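Local atomic coordinates of DNA double-strand break repair nuclease NurA (Sulfolobus solfataricus, PDB entry 2YGK), a protein that processes DNA ends as a manganese-dependent nuclease, probably acting with the helicase HerA to resect the 5' strand during double-strand break repair. Residues N182-L185 / V186-I190. Residues are numbered along the deposited sequence; the frame is centred on the assembly and turned at random.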
loop_
_atom_site.group_PDB
_atom_site.type_symbol
_atom_site.label_atom_id
_atom_site.label_comp_id
_atom_site.label_asym_id
_atom_site.label_seq_id
_atom_site.Cartn_x
_atom_site.Cartn_y
_atom_site.Cartn_z
ATOM N N ASN A 182 12.801 0.979 -16.819
ATOM C CA ASN A 182 12.714 -0.445 -16.539
ATOM C C ASN A 182 12.459 -1.295 -17.800
ATOM O O ASN A 182 13.109 -2.319 -17.999
ATOM C CB ASN A 182 11.649 -0.700 -15.506
ATOM C CG ASN A 182 11.955 -0.037 -14.202
ATOM O OD1 ASN A 182 13.084 0.345 -13.949
ATOM N ND2 ASN A 182 10.952 0.091 -13.356
ATOM N N GLN A 183 11.546 -0.860 -18.663
ATOM C CA GLN A 183 11.244 -1.607 -19.894
ATOM C C GLN A 183 12.475 -1.712 -20.795
ATOM O O GLN A 183 12.746 -2.765 -21.369
ATOM C CB GLN A 183 10.062 -0.985 -20.657
ATOM C CG GLN A 183 8.703 -1.212 -19.982
ATOM C CD GLN A 183 7.499 -0.629 -20.734
ATOM O OE1 GLN A 183 7.630 0.167 -21.672
ATOM N NE2 GLN A 183 6.310 -1.032 -20.306
ATOM N N PHE A 184 13.234 -0.633 -20.876
ATOM C CA PHE A 184 14.450 -0.578 -21.662
ATOM C C PHE A 184 15.523 -1.441 -21.030
ATOM O O PHE A 184 16.229 -2.170 -21.732
ATOM C CB PHE A 184 14.912 0.868 -21.789
ATOM C CG PHE A 184 16.267 1.039 -22.428
ATOM C CD1 PHE A 184 16.433 0.905 -23.806
ATOM C CD2 PHE A 184 17.374 1.371 -21.655
ATOM C CE1 PHE A 184 17.684 1.084 -24.391
ATOM C CE2 PHE A 184 18.631 1.563 -22.241
ATOM C CZ PHE A 184 18.783 1.419 -23.608
ATOM N N LEU A 185 15.619 -1.407 -19.705
ATOM C CA LEU A 185 16.538 -2.283 -18.973
ATOM C C LEU A 185 16.232 -3.786 -19.071
ATOM O O LEU A 185 17.145 -4.607 -19.221
ATOM C CB LEU A 185 16.586 -1.848 -17.514
ATOM C CG LEU A 185 17.324 -0.536 -17.348
ATOM C CD1 LEU A 185 17.167 -0.042 -15.926
ATOM C CD2 LEU A 185 18.810 -0.671 -17.727
ATOM N N VAL A 186 14.963 -4.167 -18.944
ATOM C CA VAL A 186 14.596 -5.583 -19.172
ATOM C C VAL A 186 15.017 -5.945 -20.571
ATOM O O VAL A 186 15.590 -6.999 -20.788
ATOM C CB VAL A 186 13.092 -5.830 -19.056
ATOM C CG1 VAL A 186 12.723 -7.173 -19.620
ATOM C CG2 VAL A 186 12.657 -5.709 -17.599
ATOM N N SER A 187 14.745 -5.057 -21.516
ATOM C CA SER A 187 15.016 -5.366 -22.920
ATOM C C SER A 187 16.478 -5.648 -23.215
ATOM O O SER A 187 16.775 -6.483 -24.057
ATOM C CB SER A 187 14.540 -4.237 -23.829
ATOM O OG SER A 187 13.137 -4.158 -23.753
ATOM N N LYS A 188 17.381 -4.950 -22.533
ATOM C CA LYS A 188 18.801 -5.198 -22.701
ATOM C C LYS A 188 19.167 -6.554 -22.113
ATOM O O LYS A 188 19.935 -7.304 -22.700
ATOM C CB LYS A 188 19.636 -4.081 -22.076
ATOM C CG LYS A 188 19.395 -2.725 -22.769
ATOM C CD LYS A 188 20.691 -2.035 -23.260
ATOM C CE LYS A 188 21.379 -2.794 -24.418
ATOM N NZ LYS A 188 20.876 -2.412 -25.777
ATOM N N ILE A 189 18.586 -6.866 -20.957
ATOM C CA ILE A 189 18.860 -8.116 -20.263
ATOM C C ILE A 189 18.457 -9.327 -21.127
ATOM O O ILE A 189 19.217 -10.257 -21.287
ATOM C CB ILE A 189 18.174 -8.135 -18.911
ATOM C CG1 ILE A 189 18.795 -7.068 -18.004
ATOM C CG2 ILE A 189 18.317 -9.485 -18.255
ATOM C CD1 ILE A 189 17.944 -6.725 -16.747
ATOM N N ILE A 190 17.270 -9.253 -21.701
ATOM C CA ILE A 190 16.746 -10.278 -22.567
ATOM C C ILE A 190 17.636 -10.491 -23.756
ATOM O O ILE A 190 17.939 -11.619 -24.106
ATOM C CB ILE A 190 15.351 -9.934 -23.105
ATOM C CG1 ILE A 190 14.349 -9.783 -21.960
ATOM C CG2 ILE A 190 14.859 -11.036 -24.043
ATOM C CD1 ILE A 190 14.259 -11.009 -21.069
#
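Phe184 and Lys188 stand side by side, one turn apart, on the alpha-helix 171-193, which packs within the RNase H-like nuclease domain of NurA. Lys188 is worth following outward. Lys188 CB lies 3.8 Å from Leu185 O, and Lys188 CG, placed beside its own backbone N (chi1 -63°), comes to 3.4 Å from Phe184 O. That same CG sits over one face of the Phe184 ring, displaced toward the rim, and Lys188 CD then meets Phe184 CZ at 4.0 Å. The phenyl reaches this position because its CG is anti to the backbone N (chi1 172°), which swings the ring outward beside the lysine stem, so that its outer end comes near Lys188. Bends at the outer torsions carry NZ to a salt bridge with Glu191, so a long aliphatic stem packs on an aromatic while its charge is paired at the tip.

Leu185 and Ile189 face helix 104-123, touching Leu117 and Ala120; branched hydrocarbon suits this buried helix-helix interface. Ile189 also packs back on the turn before it, with Ile189 CG1 3.2 Å from Leu185 O. The backbone is held by regular i to i+4 bonds, the straightest from Val186 N to Asn182 O.

Ser187 is small enough to lie close to the backbone while touching Leu251; it is buried, and its hydroxyl finds an acceptor within the helix. Ser187 OG donates to Gln183 O at 2.8 Å, whereas Ser187 N reaches this oxygen at 3.0 Å from the opposite face of the carbonyl plane, so one oxygen accepts two bonds from a single residue.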